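Local coordinates for PDZ domain protein (Parabacteroides distasonis, PDB 4L8N) that is of unknown function but combines PDZ domains with a DUF4136 domain and can bind magnesium, at residues S84-P89 with K175-D180; N144-A149 with K183-I188. One frame throughout, in Å; residues are numbered along the deposited sequence.

Contact 1 of 2, residues S84-P89 with K175-D180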
loop_
_atom_site.group_PDB
_atom_site.type_symbol
_atom_site.label_atom_id
_atom_site.label_comp_id
_atom_site.label_asym_id
_atom_site.label_seq_id
_atom_site.Cartn_x
_atom_site.Cartn_y
_atom_site.Cartn_z
ATOM N N SER A 84 17.730 29.483 -0.508
ATOM C CA SER A 84 16.688 29.429 0.494
ATOM C C SER A 84 16.523 27.961 0.956
ATOM O O SER A 84 16.698 27.010 0.178
ATOM C CB SER A 84 15.374 30.039 0.011
ATOM O OG SER A 84 14.566 29.167 -0.758
ATOM N N ASN A 85 16.235 27.804 2.246
ATOM C CA ASN A 85 15.964 26.533 2.910
ATOM C C ASN A 85 15.104 26.794 4.164
ATOM O O ASN A 85 14.545 27.888 4.319
ATOM C CB ASN A 85 17.266 25.811 3.251
ATOM C CG ASN A 85 18.231 26.624 4.049
ATOM O OD1 ASN A 85 17.854 27.400 4.918
ATOM N ND2 ASN A 85 19.498 26.502 3.732
ATOM N N LEU A 86 15.010 25.808 5.055
ATOM C CA LEU A 86 14.215 25.891 6.280
ATOM C C LEU A 86 14.928 26.694 7.394
ATOM O O LEU A 86 14.265 27.140 8.329
ATOM C CB LEU A 86 13.831 24.478 6.754
ATOM C CG LEU A 86 12.985 23.629 5.765
ATOM C CD1 LEU A 86 12.760 22.214 6.315
ATOM C CD2 LEU A 86 11.647 24.286 5.472
ATOM N N SER A 87 16.254 26.916 7.277
ATOM C CA SER A 87 17.028 27.728 8.228
ATOM C C SER A 87 16.821 29.209 7.928
ATOM O O SER A 87 16.539 29.969 8.855
ATOM C CB SER A 87 18.512 27.383 8.174
ATOM O OG SER A 87 18.897 26.548 9.252
ATOM N N SER A 88 16.911 29.624 6.643
ATOM C CA SER A 88 16.701 31.029 6.292
ATOM C C SER A 88 15.954 31.227 4.951
ATOM O O SER A 88 16.100 30.422 4.033
ATOM C CB SER A 88 18.034 31.771 6.243
ATOM O OG SER A 88 18.837 31.275 5.188
ATOM N N PRO A 89 15.228 32.348 4.789
ATOM C CA PRO A 89 14.543 32.587 3.505
ATOM C C PRO A 89 15.471 33.135 2.417
ATOM O O PRO A 89 15.110 33.109 1.242
ATOM C CB PRO A 89 13.446 33.591 3.868
ATOM C CG PRO A 89 13.937 34.280 5.079
ATOM C CD PRO A 89 14.942 33.419 5.768
ATOM N N LYS A 175 17.471 19.980 9.844
ATOM C CA LYS A 175 16.919 20.617 8.657
ATOM C C LYS A 175 16.904 22.161 8.791
ATOM O O LYS A 175 16.854 22.868 7.777
ATOM C CB LYS A 175 15.508 20.062 8.398
ATOM C CG LYS A 175 15.564 18.663 7.796
ATOM C CD LYS A 175 14.235 17.898 7.793
ATOM C CE LYS A 175 14.438 16.500 7.254
ATOM N NZ LYS A 175 14.912 16.502 5.836
ATOM N N GLY A 176 16.978 22.650 10.026
ATOM C CA GLY A 176 16.959 24.074 10.353
ATOM C C GLY A 176 15.687 24.545 11.047
ATOM O O GLY A 176 15.486 25.748 11.229
ATOM N N LEU A 177 14.800 23.611 11.407
ATOM C CA LEU A 177 13.575 23.912 12.137
ATOM C C LEU A 177 13.921 24.007 13.627
ATOM O O LEU A 177 14.952 23.496 14.076
ATOM C CB LEU A 177 12.445 22.892 11.870
ATOM C CG LEU A 177 11.937 22.751 10.413
ATOM C CD1 LEU A 177 10.762 21.795 10.342
ATOM C CD2 LEU A 177 11.512 24.097 9.813
ATOM N N THR A 178 13.092 24.714 14.386
ATOM C CA THR A 178 13.403 24.885 15.793
ATOM C C THR A 178 12.161 24.601 16.673
ATOM O O THR A 178 11.014 24.799 16.246
ATOM C CB THR A 178 14.040 26.255 16.014
ATOM O OG1 THR A 178 14.243 26.440 17.407
ATOM C CG2 THR A 178 13.236 27.418 15.404
ATOM N N VAL A 179 12.408 24.062 17.883
ATOM C CA VAL A 179 11.341 23.762 18.842
ATOM C C VAL A 179 10.847 25.079 19.507
ATOM O O VAL A 179 11.645 25.976 19.828
ATOM C CB VAL A 179 11.779 22.727 19.919
ATOM C CG1 VAL A 179 10.612 22.330 20.815
ATOM C CG2 VAL A 179 12.423 21.491 19.307
ATOM N N ASP A 180 9.520 25.179 19.684
ATOM C CA ASP A 180 8.819 26.242 20.393
ATOM C C ASP A 180 7.553 25.613 20.943
ATOM O O ASP A 180 6.619 25.400 20.178
ATOM C CB ASP A 180 8.530 27.452 19.475
ATOM C CG ASP A 180 7.788 28.617 20.131
ATOM O OD1 ASP A 180 7.940 28.811 21.362
ATOM O OD2 ASP A 180 7.099 29.358 19.409
#
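L86 and S87, in the loop joining strands 78-84 and 91-101, meet the chain where it leaves helix 158-175, showing how a shaped turn can present one apolar side chain to a helix end. N85 helps to hold that shape, its N donating to S88 O. Its OD1 accepts from S88 N at 3.0 Å, nearly in line with the carbonyl bond, and from S87 N at 2.9 Å, the latter above the amide plane: an Asx turn and an Asx motif on one oxygen. L86 follows, directed at the other segment. Its CB lies 3.6 Å from K175 O and 3.9 Å from L177 CD2. CG sits opposite the carbonyl carbon (chi1 -60°) and the chain extends at chi2, sending CD1 alongside K175 CB at 4.1 Å. S87 OG comes within 3.3 Å of G176 CA because G176, which ends the helix in a Schellman motif with positive phi (110°), has no side chain. No hydrogen bond spans the segments; K175 leads away, its NZ bonding to C286 O and Y289 O. W24 and P290 also touch L86. The PDZ loop thus rests on the C-terminal end of helix 158-175, just before strand 178-179 joins strand 147-150.

Contact 2 of 2, residues N144-A149 with K183-I188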
loop_
_atom_site.group_PDB
_atom_site.type_symbol
_atom_site.label_atom_id
_atom_site.label_comp_id
_atom_site.label_asym_id
_atom_site.label_seq_id
_atom_site.Cartn_x
_atom_site.Cartn_y
_atom_site.Cartn_z
ATOM N N ASN A 144 7.330 28.480 5.009
ATOM C CA ASN A 144 6.568 29.409 5.849
ATOM C C ASN A 144 6.494 28.928 7.303
ATOM O O ASN A 144 6.104 29.700 8.174
ATOM C CB ASN A 144 5.139 29.600 5.318
ATOM C CG ASN A 144 4.989 30.188 3.927
ATOM O OD1 ASN A 144 3.974 29.966 3.262
ATOM N ND2 ASN A 144 5.950 30.971 3.457
ATOM N N PHE A 145 6.840 27.657 7.557
ATOM C CA PHE A 145 6.747 27.027 8.868
ATOM C C PHE A 145 8.150 26.789 9.407
ATOM O O PHE A 145 8.897 25.988 8.859
ATOM C CB PHE A 145 5.926 25.728 8.734
ATOM C CG PHE A 145 4.617 25.953 8.001
ATOM C CD1 PHE A 145 3.502 26.450 8.670
ATOM C CD2 PHE A 145 4.518 25.724 6.633
ATOM C CE1 PHE A 145 2.303 26.689 7.988
ATOM C CE2 PHE A 145 3.325 25.994 5.943
ATOM C CZ PHE A 145 2.226 26.470 6.629
ATOM N N LYS A 146 8.521 27.514 10.461
ATOM C CA LYS A 146 9.881 27.471 10.989
ATOM C C LYS A 146 10.024 26.759 12.356
ATOM O O LYS A 146 11.140 26.371 12.721
ATOM C CB LYS A 146 10.430 28.911 11.088
ATOM C CG LYS A 146 10.458 29.706 9.754
ATOM C CD LYS A 146 11.577 29.257 8.769
ATOM C CE LYS A 146 11.808 30.246 7.642
ATOM N NZ LYS A 146 12.894 29.812 6.712
ATOM N N THR A 147 8.925 26.599 13.106
ATOM C CA THR A 147 8.964 26.030 14.454
ATOM C C THR A 147 7.978 24.877 14.635
ATOM O O THR A 147 6.919 24.814 13.984
ATOM C CB THR A 147 8.722 27.118 15.561
ATOM O OG1 THR A 147 7.363 27.559 15.564
ATOM C CG2 THR A 147 9.655 28.317 15.438
ATOM N N PHE A 148 8.324 23.976 15.570
ATOM C CA PHE A 148 7.502 22.821 15.847
ATOM C C PHE A 148 7.474 22.479 17.328
ATOM O O PHE A 148 8.257 22.982 18.124
ATOM C CB PHE A 148 8.000 21.613 15.029
ATOM C CG PHE A 148 9.350 21.072 15.441
ATOM C CD1 PHE A 148 10.526 21.715 15.054
ATOM C CD2 PHE A 148 9.450 19.897 16.175
ATOM C CE1 PHE A 148 11.765 21.236 15.459
ATOM C CE2 PHE A 148 10.690 19.411 16.569
ATOM C CZ PHE A 148 11.840 20.074 16.195
ATOM N N ALA A 149 6.533 21.618 17.681
ATOM C CA ALA A 149 6.338 21.040 18.999
ATOM C C ALA A 149 5.628 19.715 18.800
ATOM O O ALA A 149 5.021 19.499 17.749
ATOM C CB ALA A 149 5.543 21.973 19.898
ATOM N N LYS A 183 4.269 28.626 21.092
ATOM C CA LYS A 183 3.459 28.943 19.914
ATOM C C LYS A 183 4.076 28.316 18.643
ATOM O O LYS A 183 4.585 29.042 17.778
ATOM C CB LYS A 183 3.308 30.479 19.789
ATOM C CG LYS A 183 1.898 30.928 19.498
ATOM C CD LYS A 183 1.809 32.447 19.414
ATOM C CE LYS A 183 0.471 32.931 18.898
ATOM N NZ LYS A 183 -0.671 32.463 19.733
ATOM N N PRO A 184 4.059 26.965 18.518
ATOM C CA PRO A 184 4.662 26.341 17.324
ATOM C C PRO A 184 3.882 26.605 16.026
ATOM O O PRO A 184 2.644 26.704 16.036
ATOM C CB PRO A 184 4.638 24.852 17.653
ATOM C CG PRO A 184 3.540 24.696 18.632
ATOM C CD PRO A 184 3.497 25.946 19.433
ATOM N N ASP A 185 4.635 26.719 14.904
ATOM C CA ASP A 185 4.078 26.874 13.556
ATOM C C ASP A 185 3.456 25.553 13.135
ATOM O O ASP A 185 2.452 25.532 12.428
ATOM C CB ASP A 185 5.174 27.286 12.552
ATOM C CG ASP A 185 5.716 28.702 12.670
ATOM O OD1 ASP A 185 4.956 29.607 13.133
ATOM O OD2 ASP A 185 6.851 28.935 12.217
ATOM N N LEU A 186 4.060 24.449 13.613
ATOM C CA LEU A 186 3.677 23.061 13.339
ATOM C C LEU A 186 3.552 22.208 14.571
ATOM O O LEU A 186 4.374 22.293 15.476
ATOM C CB LEU A 186 4.750 22.379 12.453
ATOM C CG LEU A 186 5.155 23.079 11.184
ATOM C CD1 LEU A 186 6.455 22.523 10.664
ATOM C CD2 LEU A 186 4.045 23.001 10.164
ATOM N N LEU A 187 2.614 21.277 14.529
ATOM C CA LEU A 187 2.467 20.257 15.546
ATOM C C LEU A 187 2.833 18.892 14.926
ATOM O O LEU A 187 2.332 18.565 13.840
ATOM C CB LEU A 187 1.039 20.269 16.081
ATOM C CG LEU A 187 0.776 19.419 17.330
ATOM C CD1 LEU A 187 1.283 20.133 18.595
ATOM C CD2 LEU A 187 -0.727 19.104 17.449
ATOM N N ILE A 188 3.731 18.122 15.579
ATOM C CA ILE A 188 4.085 16.790 15.070
ATOM C C ILE A 188 3.268 15.743 15.840
ATOM O O ILE A 188 3.177 15.796 17.066
ATOM C CB ILE A 188 5.624 16.491 15.040
ATOM C CG1 ILE A 188 6.304 17.196 13.839
ATOM C CG2 ILE A 188 5.895 14.995 14.884
ATOM C CD1 ILE A 188 6.605 18.559 14.000
HETATM O O HOH W 1 7.131 30.140 16.762
#
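T147 turns OG1 into the position between its backbone N and carbonyl carbon (chi1 71°), and there the hydroxyl accepts from D185 N at 2.9 Å. D185 swings its carboxylate beside its own backbone N (chi1 -71°), which brings OD2 to the chain before the facing strand. OD2 takes two backbone donors: K146 N at 2.8 Å, on the anti side and close to the carboxylate plane, and T147 N at 3.2 Å, from well above that plane. The exchange is reciprocal, each residue's side chain accepting from the other's backbone, a local case of polar side chains extending a ladder past its regular bonds. A water joins T147 OG1 to K183 O, to which it donates.

Beyond this point the backbones take over. L186 N donates to T147 O, A149 N to L186 O, and I188 N to A149 O at 2.9 Å, so F148 pairs with L186 and A149 with L187 in parallel register. On the face bearing F148 and L186, I188 CD1 reaches F148 CB at 3.5 Å. L186 CD2 meets F145 CB at 3.6 Å, the side chains crossing at about a right angle, with L259 of strand 258-268 touching both. On the other face, A149 CB sits 3.6 Å from P184 CG. Strand 147-150, helix 158-175 and strand 178-179 form a beta-alpha-beta crossover in the DUF4136 region, the helix packed on the F148 face through L172; strand 186-196 lies parallel on the far side of 147-150, in a sheet otherwise largely antiparallel.

Segment 175-180 illustrates how one piece of chain can serve both an interface and a sheet: it receives the PDZ loop at one end and becomes the edge strand at the other. Contact 2 lies one strand in from that edge, and three backbone ladder bonds and three bonds from backbone N-H groups to T147 and D185 carry it; contact 1 depends on van der Waals packing and buries less than half as much surface. L86 and L177 are buried in contact 1 and S87 is exposed; in contact 2, F145, F148, A149, L186 and I188 are buried and K183 is exposed. Strand 147-150 lies between 178-179 and 186-196, with T178 O 2.9 Å from F148 N, a probable hydrogen bond.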